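Local coordinates for uncharacterized protein (Bacteroides ovatus CL02T12C04, PDB 6PTM) that probably hydrolyses carrageenan from the chain ends, as an exo-acting glycoside hydrolase assigned to family GH42, at residues Asn442-Trp447 with Lys761-Gln766; Asn492-Thr497 with Asp552-Phe557; Pro692-Ala697 with Leu768-Glu773; Trp709-Lys714 with Tyr719-Val724. One frame throughout, in Å; residues are numbered along the deposited sequence.

Interaction 1. Residues Asn442-Trp447 with Lys761-Gln766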
loop_
_atom_site.group_PDB
_atom_site.type_symbol
_atom_site.label_atom_id
_atom_site.label_comp_id
_atom_site.label_asym_id
_atom_site.label_seq_id
_atom_site.Cartn_x
_atom_site.Cartn_y
_atom_site.Cartn_z
ATOM N N ASN A 442 8.070 19.210 5.417
ATOM C CA ASN A 442 8.324 19.430 3.972
ATOM C C ASN A 442 7.112 19.087 3.095
ATOM O O ASN A 442 7.020 19.675 2.012
ATOM C CB ASN A 442 9.560 18.684 3.474
ATOM C CG ASN A 442 9.965 19.201 2.115
ATOM O OD1 ASN A 442 10.179 20.401 1.987
ATOM N ND2 ASN A 442 9.984 18.347 1.093
ATOM N N TYR A 443 6.219 18.198 3.538
ATOM C CA TYR A 443 5.314 17.437 2.642
ATOM C C TYR A 443 3.860 17.755 2.980
ATOM O O TYR A 443 3.550 18.070 4.139
ATOM C CB TYR A 443 5.637 15.939 2.697
ATOM C CG TYR A 443 7.068 15.610 2.322
ATOM C CD1 TYR A 443 7.454 15.537 0.993
ATOM C CD2 TYR A 443 8.031 15.376 3.284
ATOM C CE1 TYR A 443 8.749 15.227 0.627
ATOM C CE2 TYR A 443 9.341 15.073 2.937
ATOM C CZ TYR A 443 9.698 14.988 1.603
ATOM O OH TYR A 443 10.971 14.721 1.202
ATOM N N ALA A 444 2.984 17.549 1.995
ATOM C CA ALA A 444 1.531 17.750 2.133
ATOM C C ALA A 444 0.866 16.625 2.914
ATOM O O ALA A 444 -0.313 16.796 3.298
ATOM C CB ALA A 444 0.902 17.859 0.776
ATOM N N PHE A 445 1.474 15.445 2.963
ATOM C CA PHE A 445 0.825 14.235 3.525
ATOM C C PHE A 445 1.922 13.225 3.856
ATOM O O PHE A 445 3.087 13.393 3.444
ATOM C CB PHE A 445 -0.245 13.634 2.585
ATOM C CG PHE A 445 0.235 13.321 1.184
ATOM C CD1 PHE A 445 0.890 12.136 0.898
ATOM C CD2 PHE A 445 0.009 14.202 0.148
ATOM C CE1 PHE A 445 1.354 11.865 -0.381
ATOM C CE2 PHE A 445 0.483 13.934 -1.128
ATOM C CZ PHE A 445 1.173 12.776 -1.384
ATOM N N ASP A 446 1.538 12.159 4.538
ATOM C CA ASP A 446 2.489 11.083 4.882
ATOM C C ASP A 446 2.680 10.251 3.608
ATOM O O ASP A 446 1.856 9.364 3.369
ATOM C CB ASP A 446 1.991 10.286 6.095
ATOM C CG ASP A 446 2.944 9.145 6.431
ATOM O OD1 ASP A 446 4.023 9.088 5.799
ATOM O OD2 ASP A 446 2.598 8.329 7.294
ATOM N N TRP A 447 3.734 10.541 2.842
ATOM C CA TRP A 447 4.062 9.933 1.525
ATOM C C TRP A 447 4.833 8.607 1.674
ATOM O O TRP A 447 5.137 8.006 0.637
ATOM C CB TRP A 447 4.896 10.909 0.666
ATOM C CG TRP A 447 6.219 11.264 1.282
ATOM C CD1 TRP A 447 6.409 11.930 2.465
ATOM C CD2 TRP A 447 7.541 10.918 0.819
ATOM N NE1 TRP A 447 7.741 12.052 2.752
ATOM C CE2 TRP A 447 8.466 11.457 1.753
ATOM C CE3 TRP A 447 8.039 10.239 -0.296
ATOM C CZ2 TRP A 447 9.839 11.293 1.622
ATOM C CZ3 TRP A 447 9.402 10.115 -0.447
ATOM C CH2 TRP A 447 10.286 10.615 0.508
ATOM N N LYS A 761 0.627 23.270 -7.404
ATOM C CA LYS A 761 0.085 23.385 -6.035
ATOM C C LYS A 761 0.341 22.053 -5.346
ATOM O O LYS A 761 0.547 21.027 -6.018
ATOM C CB LYS A 761 -1.406 23.739 -6.054
ATOM C CG LYS A 761 -1.783 25.055 -6.746
ATOM C CD LYS A 761 -3.314 25.274 -6.770
ATOM N N PRO A 762 0.397 22.027 -3.999
ATOM C CA PRO A 762 0.499 20.757 -3.288
ATOM C C PRO A 762 -0.567 19.779 -3.814
ATOM O O PRO A 762 -1.703 20.210 -4.094
ATOM C CB PRO A 762 0.314 21.149 -1.812
ATOM C CG PRO A 762 0.786 22.595 -1.754
ATOM C CD PRO A 762 0.344 23.185 -3.087
ATOM N N ASN A 763 -0.155 18.515 -4.018
ATOM C CA ASN A 763 -1.009 17.397 -4.490
ATOM C C ASN A 763 -1.271 17.469 -5.993
ATOM O O ASN A 763 -1.841 16.479 -6.498
ATOM C CB ASN A 763 -2.364 17.309 -3.774
ATOM C CG ASN A 763 -2.211 17.172 -2.282
ATOM O OD1 ASN A 763 -1.475 16.310 -1.820
ATOM N ND2 ASN A 763 -2.828 18.073 -1.528
ATOM N N ASP A 764 -0.783 18.485 -6.713
ATOM C CA ASP A 764 -1.037 18.616 -8.179
ATOM C C ASP A 764 -0.309 17.481 -8.924
ATOM O O ASP A 764 0.816 17.080 -8.534
ATOM C CB ASP A 764 -0.572 19.949 -8.772
ATOM C CG ASP A 764 -1.593 21.093 -8.717
ATOM O OD1 ASP A 764 -2.726 20.873 -8.225
ATOM O OD2 ASP A 764 -1.267 22.179 -9.250
ATOM N N VAL A 765 -0.924 17.034 -9.999
ATOM C CA VAL A 765 -0.398 15.980 -10.903
ATOM C C VAL A 765 -0.234 16.644 -12.256
ATOM O O VAL A 765 -1.224 17.204 -12.766
ATOM C CB VAL A 765 -1.361 14.791 -10.998
ATOM C CG1 VAL A 765 -0.864 13.765 -11.998
ATOM C CG2 VAL A 765 -1.555 14.166 -9.643
ATOM N N GLN A 766 0.942 16.534 -12.839
ATOM C CA GLN A 766 1.142 16.910 -14.247
ATOM C C GLN A 766 1.487 15.658 -15.055
ATOM O O GLN A 766 2.305 14.833 -14.585
ATOM C CB GLN A 766 2.222 17.971 -14.373
ATOM C CG GLN A 766 1.762 19.322 -13.862
ATOM C CD GLN A 766 0.786 20.009 -14.774
ATOM O OE1 GLN A 766 0.803 19.840 -15.981
ATOM N NE2 GLN A 766 -0.017 20.874 -14.189
#
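A444 and F445 pack against P762 and N763, a small loop-to-turn contact where the chain running into helix 448-460 lies beside the tight turn that leads into strand 765-772. The A444 methyl faces the proline ring, CB 4.2 Å from P762 CB, and lies closer still, at 3.8 Å, to N763 OD1. N763 slides past the phenyl ring in the opposite direction, with this same OD1 at the ring's edge, 3.2 Å from F445 CE2; amide and ring lie nearly in one plane, 19° apart, so the oxygen faces the slightly positive C-H rim. F445 reaches this place with CG between its backbone N and carbonyl carbon (chi1 54°); N492 and L495 of helix 486-498 also touch its ring. N763 takes the positive phi (77°) that the third position of the turn requires. D764 N closes the turn onto K761 O at 3.0 Å, and K761 N gives D764 OD2 a weak bond. This is a type II beta turn presenting its corner residues to a neighbouring loop.

Interaction 2. Residues Asn492-Thr497 with Asp552-Phe557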
loop_
_atom_site.group_PDB
_atom_site.type_symbol
_atom_site.label_atom_id
_atom_site.label_comp_id
_atom_site.label_asym_id
_atom_site.label_seq_id
_atom_site.Cartn_x
_atom_site.Cartn_y
_atom_site.Cartn_z
ATOM N N ASN A 492 -3.075 11.448 -4.542
ATOM C CA ASN A 492 -2.703 10.276 -3.729
ATOM C C ASN A 492 -2.937 8.998 -4.522
ATOM O O ASN A 492 -2.057 8.130 -4.476
ATOM C CB ASN A 492 -3.468 10.278 -2.409
ATOM C CG ASN A 492 -2.533 10.291 -1.232
ATOM O OD1 ASN A 492 -2.410 9.287 -0.530
ATOM N ND2 ASN A 492 -1.860 11.416 -1.030
ATOM N N TYR A 493 -4.079 8.851 -5.175
ATOM C CA TYR A 493 -4.373 7.600 -5.903
ATOM C C TYR A 493 -3.434 7.553 -7.105
ATOM O O TYR A 493 -2.971 6.491 -7.492
ATOM C CB TYR A 493 -5.854 7.475 -6.268
ATOM C CG TYR A 493 -6.677 6.926 -5.139
ATOM C CD1 TYR A 493 -7.108 7.760 -4.123
ATOM C CD2 TYR A 493 -6.971 5.584 -5.042
ATOM C CE1 TYR A 493 -7.814 7.270 -3.036
ATOM C CE2 TYR A 493 -7.711 5.083 -3.973
ATOM C CZ TYR A 493 -8.111 5.926 -2.952
ATOM O OH TYR A 493 -8.821 5.468 -1.885
ATOM N N TRP A 494 -3.169 8.709 -7.690
ATOM C CA TRP A 494 -2.297 8.772 -8.884
ATOM C C TRP A 494 -0.880 8.332 -8.464
ATOM O O TRP A 494 -0.260 7.456 -9.125
ATOM C CB TRP A 494 -2.329 10.187 -9.481
ATOM C CG TRP A 494 -1.593 10.268 -10.776
ATOM C CD1 TRP A 494 -0.252 10.371 -10.948
ATOM C CD2 TRP A 494 -2.166 10.213 -12.091
ATOM N NE1 TRP A 494 0.052 10.394 -12.276
ATOM C CE2 TRP A 494 -1.100 10.308 -13.005
ATOM C CE3 TRP A 494 -3.468 10.112 -12.575
ATOM C CZ2 TRP A 494 -1.304 10.273 -14.373
ATOM C CZ3 TRP A 494 -3.676 10.080 -13.928
ATOM C CH2 TRP A 494 -2.605 10.148 -14.817
ATOM N N LEU A 495 -0.358 8.952 -7.407
ATOM C CA LEU A 495 1.016 8.682 -6.945
ATOM C C LEU A 495 1.148 7.200 -6.550
ATOM O O LEU A 495 2.094 6.522 -7.011
ATOM C CB LEU A 495 1.332 9.652 -5.799
ATOM C CG LEU A 495 2.697 9.499 -5.144
ATOM C CD1 LEU A 495 3.813 9.831 -6.115
ATOM C CD2 LEU A 495 2.752 10.342 -3.872
ATOM N N ALA A 496 0.207 6.678 -5.758
ATOM C CA ALA A 496 0.238 5.276 -5.314
ATOM C C ALA A 496 0.261 4.356 -6.549
ATOM O O ALA A 496 1.036 3.349 -6.561
ATOM C CB ALA A 496 -0.930 4.970 -4.416
ATOM N N THR A 497 -0.492 4.720 -7.584
ATOM C CA THR A 497 -0.573 3.908 -8.817
ATOM C C THR A 497 0.763 3.967 -9.566
ATOM O O THR A 497 1.226 2.909 -10.030
ATOM C CB THR A 497 -1.768 4.307 -9.689
ATOM O OG1 THR A 497 -2.931 4.195 -8.871
ATOM C CG2 THR A 497 -1.825 3.383 -10.883
ATOM N N ASP A 552 -1.261 2.214 -20.476
ATOM C CA ASP A 552 0.054 1.747 -21.011
ATOM C C ASP A 552 1.176 2.635 -20.450
ATOM O O ASP A 552 2.221 2.085 -20.019
ATOM C CB ASP A 552 0.076 1.641 -22.538
ATOM C CG ASP A 552 -0.808 0.503 -23.070
ATOM O OD1 ASP A 552 -0.834 -0.667 -22.462
ATOM O OD2 ASP A 552 -1.471 0.760 -24.110
ATOM N N TYR A 553 0.987 3.956 -20.431
ATOM C CA TYR A 553 1.978 4.882 -19.838
ATOM C C TYR A 553 2.201 4.492 -18.359
ATOM O O TYR A 553 3.351 4.397 -17.907
ATOM C CB TYR A 553 1.521 6.334 -19.982
ATOM C CG TYR A 553 1.524 6.889 -21.387
ATOM C CD1 TYR A 553 2.184 6.257 -22.437
ATOM C CD2 TYR A 553 0.860 8.083 -21.660
ATOM C CE1 TYR A 553 2.200 6.817 -23.704
ATOM C CE2 TYR A 553 0.863 8.644 -22.920
ATOM C CZ TYR A 553 1.544 8.013 -23.941
ATOM O OH TYR A 553 1.557 8.574 -25.187
ATOM N N ILE A 554 1.105 4.253 -17.632
ATOM C CA ILE A 554 1.119 3.973 -16.178
ATOM C C ILE A 554 1.896 2.683 -15.970
ATOM O O ILE A 554 2.844 2.664 -15.118
ATOM C CB ILE A 554 -0.305 3.952 -15.590
ATOM C CG1 ILE A 554 -1.021 5.294 -15.732
ATOM C CG2 ILE A 554 -0.262 3.509 -14.138
ATOM C CD1 ILE A 554 -0.273 6.486 -15.154
ATOM N N MET A 555 1.627 1.645 -16.767
ATOM C CA MET A 555 2.386 0.394 -16.543
ATOM C C MET A 555 3.861 0.653 -16.867
ATOM O O MET A 555 4.673 0.121 -16.150
ATOM C CB MET A 555 1.861 -0.793 -17.353
ATOM C CG MET A 555 0.449 -1.170 -17.050
ATOM S SD MET A 555 0.147 -1.513 -15.279
ATOM C CE MET A 555 1.488 -2.656 -14.954
ATOM N N SER A 556 4.204 1.474 -17.879
ATOM C CA SER A 556 5.618 1.799 -18.184
ATOM C C SER A 556 6.261 2.510 -16.980
ATOM O O SER A 556 7.429 2.152 -16.593
ATOM C CB SER A 556 5.758 2.595 -19.439
ATOM O OG SER A 556 5.371 1.813 -20.558
ATOM N N PHE A 557 5.558 3.462 -16.371
ATOM C CA PHE A 557 6.081 4.126 -15.143
ATOM C C PHE A 557 6.252 3.102 -14.012
ATOM O O PHE A 557 7.291 3.175 -13.353
ATOM C CB PHE A 557 5.198 5.285 -14.677
ATOM C CG PHE A 557 5.269 6.503 -15.556
ATOM C CD1 PHE A 557 6.460 7.208 -15.688
ATOM C CD2 PHE A 557 4.152 6.964 -16.229
ATOM C CE1 PHE A 557 6.531 8.341 -16.490
ATOM C CE2 PHE A 557 4.218 8.118 -16.988
ATOM C CZ PHE A 557 5.407 8.788 -17.144
#
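W494 and T497, one turn apart on helix 486-498, meet a single side chain of helix 551-559, I554. Along the second helix, D552 forms a salt bridge with K168 and Y553 packs on K714. I554 points at the first helix and spreads both branches. Its CG2 meets T497 CG2 at 3.6 Å, crossing at about a right angle; its CD1 comes obliquely to within 4.0 Å of W494 CZ2, in the six-membered ring. T497 offers its methyl because CG2 is anti to the backbone N, while OG1 (chi1 -56°) gives a 2.7 Å bond to Y493 O. With a serine here the methyl is missing, and I554 CG2 would probably face a gap between the helices. M555 turns to P169 and F171, F557 to R710 and I712. Between these two segments the contact is thus apolar: T497 OG1 is spent inside its own helix, W494 NE1 on N722 OD1, and a polar link between the helices, T497 O to Q558 NE2, lies one residue on.

Interaction 3. Residues Pro692-Ala697 with Leu768-Glu773; sequences PMISIA and LEVSLE. With EDO (1,2-ethanediol), chain E.
A single methyl carries nearly all of this contact: I694 CD1 touches both V770 and L772, although the two backbones stay 8.2 Å apart at the CA atoms of I694 and V770. That spacing is far too wide for strand pairing and belongs to two sheets laid face to face. Strand 694-700 pairs within its own sheet, S695 with S736 and A697 with S734, while strand 765-772 bonds to strand 718-725 on one side and 742-747 on the other. Between these two segments, side chains alone bridge the space. I694 and V770 meet tip to tip, with CD1 3.5 Å from V770 CG1, the branch set anti to its own backbone N (chi1 180°). L772, two residues on and pointing to the same side of its strand, brings CD2 to 3.8 Å from I694 CD1. I742, V711, V721 and Y719 pack around this cluster. At the edge, M693 N gives a fairly straight bond (158°) of 3.0 Å to O2 of a 1,2-ethanediol, probably from the crystallisation liquor, and M693 CG lies 3.6 Å from C2 of the same molecule. The chemistry is that of a beta-sandwich interior: branched aliphatic groups holding two layers by dispersion and exclusion of water, with no directional bond between these segments to fix their register.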
loop_
_atom_site.group_PDB
_atom_site.type_symbol
_atom_site.label_atom_id
_atom_site.label_comp_id
_atom_site.label_asym_id
_atom_site.label_seq_id
_atom_site.Cartn_x
_atom_site.Cartn_y
_atom_site.Cartn_z
ATOM N N PRO A 692 17.395 10.638 -16.903
ATOM C CA PRO A 692 16.268 11.028 -17.735
ATOM C C PRO A 692 16.656 11.913 -18.939
ATOM O O PRO A 692 17.600 12.700 -18.851
ATOM C CB PRO A 692 15.372 11.801 -16.757
ATOM C CG PRO A 692 15.758 11.265 -15.405
ATOM C CD PRO A 692 17.261 11.124 -15.521
ATOM N N MET A 693 15.884 11.794 -20.014
ATOM C CA MET A 693 16.103 12.540 -21.277
ATOM C C MET A 693 15.572 13.973 -21.142
ATOM O O MET A 693 15.978 14.813 -21.953
ATOM C CB MET A 693 15.415 11.831 -22.441
ATOM C CG MET A 693 16.112 10.559 -22.868
ATOM S SD MET A 693 17.704 10.961 -23.637
ATOM C CE MET A 693 18.811 10.358 -22.369
ATOM N N ILE A 694 14.717 14.242 -20.157
ATOM C CA ILE A 694 14.211 15.591 -19.788
ATOM C C ILE A 694 14.819 15.881 -18.410
ATOM O O ILE A 694 14.761 14.976 -17.524
ATOM C CB ILE A 694 12.665 15.658 -19.769
ATOM C CG1 ILE A 694 12.000 15.249 -21.091
ATOM C CG2 ILE A 694 12.171 17.018 -19.329
ATOM C CD1 ILE A 694 12.462 16.035 -22.306
ATOM N N SER A 695 15.401 17.070 -18.219
ATOM C CA SER A 695 15.946 17.527 -16.923
ATOM C C SER A 695 14.940 18.444 -16.268
ATOM O O SER A 695 14.366 19.308 -16.970
ATOM C CB SER A 695 17.261 18.204 -17.077
ATOM O OG SER A 695 18.120 17.276 -17.688
ATOM N N ILE A 696 14.751 18.267 -14.969
ATOM C CA ILE A 696 13.823 19.119 -14.175
ATOM C C ILE A 696 14.553 19.711 -12.969
ATOM O O ILE A 696 15.290 19.009 -12.279
ATOM C CB ILE A 696 12.543 18.356 -13.790
ATOM C CG1 ILE A 696 11.875 17.785 -15.043
ATOM C CG2 ILE A 696 11.628 19.263 -12.999
ATOM C CD1 ILE A 696 10.473 17.303 -14.851
ATOM N N ALA A 697 14.339 21.004 -12.765
ATOM C CA ALA A 697 14.700 21.741 -11.544
ATOM C C ALA A 697 13.405 22.225 -10.888
ATOM O O ALA A 697 12.492 22.687 -11.579
ATOM C CB ALA A 697 15.608 22.907 -11.891
ATOM N N LEU A 768 2.569 15.186 -18.997
ATOM C CA LEU A 768 2.968 16.041 -20.114
ATOM C C LEU A 768 3.630 15.192 -21.191
ATOM O O LEU A 768 4.418 14.253 -20.883
ATOM C CB LEU A 768 3.967 17.066 -19.597
ATOM C CG LEU A 768 3.504 17.943 -18.448
ATOM C CD1 LEU A 768 4.695 18.747 -17.915
ATOM C CD2 LEU A 768 2.388 18.877 -18.880
ATOM N N GLU A 769 3.305 15.542 -22.429
ATOM C CA GLU A 769 4.011 15.085 -23.627
ATOM C C GLU A 769 5.001 16.191 -24.027
ATOM O O GLU A 769 4.558 17.310 -24.330
ATOM C CB GLU A 769 3.007 14.701 -24.715
ATOM C CG GLU A 769 3.739 14.162 -25.929
ATOM C CD GLU A 769 2.811 13.661 -27.011
ATOM O OE1 GLU A 769 3.029 14.033 -28.129
ATOM O OE2 GLU A 769 1.886 12.903 -26.711
ATOM N N VAL A 770 6.286 15.859 -24.017
ATOM C CA VAL A 770 7.423 16.764 -24.318
ATOM C C VAL A 770 8.072 16.266 -25.615
ATOM O O VAL A 770 8.468 15.083 -25.663
ATOM C CB VAL A 770 8.390 16.835 -23.118
ATOM C CG1 VAL A 770 9.570 17.754 -23.379
ATOM C CG2 VAL A 770 7.657 17.295 -21.864
ATOM N N SER A 771 8.082 17.113 -26.656
ATOM C CA SER A 771 8.681 16.850 -28.001
ATOM C C SER A 771 10.019 17.593 -28.107
ATOM O O SER A 771 10.082 18.756 -27.643
ATOM C CB SER A 771 7.758 17.283 -29.118
ATOM O OG SER A 771 6.454 16.719 -28.959
ATOM N N LEU A 772 11.052 16.965 -28.652
ATOM C CA LEU A 772 12.382 17.620 -28.819
ATOM C C LEU A 772 12.565 17.893 -30.315
ATOM O O LEU A 772 11.841 17.285 -31.097
ATOM C CB LEU A 772 13.505 16.772 -28.233
ATOM C CG LEU A 772 13.292 16.244 -26.820
ATOM C CD1 LEU A 772 14.519 15.501 -26.337
ATOM C CD2 LEU A 772 12.934 17.338 -25.837
ATOM N N GLU A 773 13.397 18.868 -30.688
ATOM C CA GLU A 773 13.500 19.351 -32.095
ATOM C C GLU A 773 14.465 18.453 -32.862
ATOM O O GLU A 773 15.351 18.007 -32.167
ATOM C CB GLU A 773 13.924 20.816 -32.138
ATOM C CG GLU A 773 12.803 21.745 -32.582
ATOM C CD GLU A 773 12.939 23.161 -32.061
ATOM O OE1 GLU A 773 14.093 23.603 -31.781
ATOM O OE2 GLU A 773 11.889 23.814 -31.917
HETATM C C1 EDO E . 13.796 7.389 -21.299
HETATM O O1 EDO E . 13.152 6.677 -20.256
HETATM C C2 EDO E . 13.570 8.837 -21.086
HETATM O O2 EDO E . 14.106 9.376 -19.887
#

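Interaction 4. Residues Trp709-Lys714 with Tyr719-Val724. With EDO (1,2-ethanediol), chain E; EDO (1,2-ethanediol), chain F.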
loop_
_atom_site.group_PDB
_atom_site.type_symbol
_atom_site.label_atom_id
_atom_site.label_comp_id
_atom_site.label_asym_id
_atom_site.label_seq_id
_atom_site.Cartn_x
_atom_site.Cartn_y
_atom_site.Cartn_z
ATOM N N TRP A 709 9.225 13.213 -9.915
ATOM C CA TRP A 709 9.045 13.229 -11.385
ATOM C C TRP A 709 9.649 11.983 -12.029
ATOM O O TRP A 709 10.554 11.341 -11.401
ATOM C CB TRP A 709 9.569 14.520 -11.982
ATOM C CG TRP A 709 11.006 14.791 -11.736
ATOM C CD1 TRP A 709 11.549 15.324 -10.615
ATOM C CD2 TRP A 709 12.067 14.674 -12.691
ATOM N NE1 TRP A 709 12.902 15.463 -10.778
ATOM C CE2 TRP A 709 13.245 15.106 -12.052
ATOM C CE3 TRP A 709 12.139 14.221 -14.008
ATOM C CZ2 TRP A 709 14.477 15.133 -12.698
ATOM C CZ3 TRP A 709 13.365 14.194 -14.635
ATOM C CH2 TRP A 709 14.515 14.643 -13.987
ATOM N N ARG A 710 9.090 11.604 -13.186
ATOM C CA ARG A 710 9.513 10.427 -13.967
ATOM C C ARG A 710 9.388 10.784 -15.440
ATOM O O ARG A 710 8.566 11.628 -15.780
ATOM C CB ARG A 710 8.632 9.212 -13.659
ATOM C CG ARG A 710 8.644 8.752 -12.206
ATOM C CD ARG A 710 9.995 8.227 -11.710
ATOM N NE ARG A 710 9.908 7.803 -10.302
ATOM C CZ ARG A 710 9.311 6.687 -9.871
ATOM N NH1 ARG A 710 8.728 5.839 -10.718
ATOM N NH2 ARG A 710 9.258 6.440 -8.571
ATOM N N VAL A 711 10.185 10.142 -16.286
ATOM C CA VAL A 711 10.149 10.354 -17.745
ATOM C C VAL A 711 10.201 9.000 -18.446
ATOM O O VAL A 711 11.117 8.214 -18.130
ATOM C CB VAL A 711 11.307 11.261 -18.187
ATOM C CG1 VAL A 711 11.189 11.599 -19.675
ATOM C CG2 VAL A 711 11.351 12.508 -17.331
ATOM N N ILE A 712 9.275 8.773 -19.378
ATOM C CA ILE A 712 9.319 7.603 -20.292
ATOM C C ILE A 712 9.329 8.110 -21.733
ATOM O O ILE A 712 8.858 9.242 -21.965
ATOM C CB ILE A 712 8.159 6.633 -20.030
ATOM C CG1 ILE A 712 6.808 7.317 -20.201
ATOM C CG2 ILE A 712 8.319 5.972 -18.669
ATOM C CD1 ILE A 712 5.627 6.400 -20.120
ATOM N N ALA A 713 9.849 7.288 -22.645
ATOM C CA ALA A 713 9.897 7.537 -24.098
ATOM C C ALA A 713 8.549 7.155 -24.660
ATOM O O ALA A 713 8.108 6.059 -24.341
ATOM C CB ALA A 713 10.985 6.708 -24.724
ATOM N N LYS A 714 7.920 8.040 -25.413
ATOM C CA LYS A 714 6.702 7.764 -26.213
ATOM C C LYS A 714 7.175 7.303 -27.589
ATOM O O LYS A 714 6.602 6.339 -28.109
ATOM C CB LYS A 714 5.854 9.030 -26.339
ATOM C CG LYS A 714 4.522 8.896 -27.078
ATOM C CD LYS A 714 4.181 10.155 -27.847
ATOM C CE LYS A 714 2.711 10.451 -28.063
ATOM N NZ LYS A 714 2.091 9.381 -28.849
ATOM N N TYR A 719 8.516 12.380 -25.167
ATOM C CA TYR A 719 8.673 11.859 -23.799
ATOM C C TYR A 719 7.385 12.152 -23.031
ATOM O O TYR A 719 6.755 13.183 -23.272
ATOM C CB TYR A 719 9.933 12.441 -23.161
ATOM C CG TYR A 719 11.178 12.022 -23.901
ATOM C CD1 TYR A 719 11.771 10.795 -23.667
ATOM C CD2 TYR A 719 11.678 12.796 -24.947
ATOM C CE1 TYR A 719 12.878 10.384 -24.383
ATOM C CE2 TYR A 719 12.779 12.389 -25.683
ATOM C CZ TYR A 719 13.365 11.172 -25.413
ATOM O OH TYR A 719 14.448 10.790 -26.132
ATOM N N ILE A 720 7.027 11.259 -22.127
ATOM C CA ILE A 720 5.872 11.450 -21.202
ATOM C C ILE A 720 6.462 11.754 -19.836
ATOM O O ILE A 720 7.288 10.973 -19.359
ATOM C CB ILE A 720 4.903 10.256 -21.166
ATOM C CG1 ILE A 720 4.485 9.798 -22.568
ATOM C CG2 ILE A 720 3.717 10.607 -20.298
ATOM C CD1 ILE A 720 3.829 10.859 -23.429
ATOM N N VAL A 721 6.141 12.916 -19.304
ATOM C CA VAL A 721 6.708 13.370 -18.000
ATOM C C VAL A 721 5.599 13.299 -16.960
ATOM O O VAL A 721 4.524 13.860 -17.211
ATOM C CB VAL A 721 7.269 14.791 -18.096
ATOM C CG1 VAL A 721 7.799 15.269 -16.754
ATOM C CG2 VAL A 721 8.332 14.885 -19.185
ATOM N N ASN A 722 5.846 12.623 -15.846
ATOM C CA ASN A 722 4.889 12.504 -14.731
ATOM C C ASN A 722 5.446 13.322 -13.566
ATOM O O ASN A 722 6.622 13.112 -13.207
ATOM C CB ASN A 722 4.713 11.042 -14.347
ATOM C CG ASN A 722 3.773 10.892 -13.171
ATOM O OD1 ASN A 722 2.574 11.038 -13.338
ATOM N ND2 ASN A 722 4.325 10.726 -11.982
ATOM N N ILE A 723 4.656 14.235 -13.001
ATOM C CA ILE A 723 5.111 15.052 -11.839
ATOM C C ILE A 723 3.989 15.048 -10.828
ATOM O O ILE A 723 2.847 15.344 -11.237
ATOM C CB ILE A 723 5.485 16.491 -12.212
ATOM C CG1 ILE A 723 6.358 16.576 -13.455
ATOM C CG2 ILE A 723 6.143 17.153 -11.021
ATOM C CD1 ILE A 723 6.599 18.016 -13.903
ATOM N N VAL A 724 4.304 14.722 -9.572
ATOM C CA VAL A 724 3.356 14.923 -8.448
ATOM C C VAL A 724 4.052 15.790 -7.404
ATOM O O VAL A 724 5.137 15.433 -6.968
ATOM C CB VAL A 724 2.913 13.580 -7.845
ATOM C CG1 VAL A 724 1.852 13.789 -6.787
ATOM C CG2 VAL A 724 2.471 12.620 -8.920
HETATM C C1 EDO E . 13.796 7.389 -21.299
HETATM O O1 EDO E . 13.152 6.677 -20.256
HETATM C C2 EDO E . 13.570 8.837 -21.086
HETATM O O2 EDO E . 14.106 9.376 -19.887
HETATM C C1 EDO F . 15.781 6.902 -17.587
HETATM O O1 EDO F . 15.138 6.016 -18.517
HETATM C C2 EDO F . 14.817 7.571 -16.694
HETATM O O2 EDO F . 13.990 8.549 -17.327
#
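W709-A713 and Y719-I723 pair as the two arms of an antiparallel beta hairpin, their axes 4.5 Å apart and 161° from one N-to-C direction to the other. Backbone bonds at R710-N722 and I712-I720 hold the register; the shortest, I720 N to I712 O, is 2.7 Å. On the face of V711 and V721, the bulk of Y719 fits beside the small A713: CE1 is 4.1 Å from A713 CB, while V711 CG1 fills the hollow by Y719 CB at 3.8 Å. With CG anti to the carbonyl carbon (chi1 -63°), the ring runs out alongside A713, I712 O near its edge. A serine in place of Y719 would keep the CB that V711 CG1 touches but would probably leave A713 CB, I694 and L772 without the ring they pack on. W709's indole turns away from 719-724 and runs beside its own strand, V711 CG2 meeting its edge in plane. On the other face I712 CG1 nestles against I720 CB at 3.6 Å, and K714 CB covers I720 CD1 at 4.0 Å. Q560 NE2 bonds to V711 O, which also accepts a 3.0 Å bond from O2 of the chain F ethanediol.

Interactions 3 and 4 build the C-terminal beta sandwich in complementary ways: 709-714 with 719-724 is stitched within one sheet by backbone bonds, whereas 692-697 with 768-773 joins that sheet to the facing one by aliphatic side chains alone. Interaction 4 is mostly buried, but A713 and K714 at its turn end are exposed. Interaction 2 is also buried and apolar but links two helices, and it touches both the hairpin and interaction 1. Interaction 1 is only partly buried and has a more polar character, an amide oxygen at a ring edge. It shares strand 765-772 with interaction 3 and joins interaction 4 as a neighbouring strand, through a probable hydrogen bond of 2.8 Å between Q766 N and I723 O.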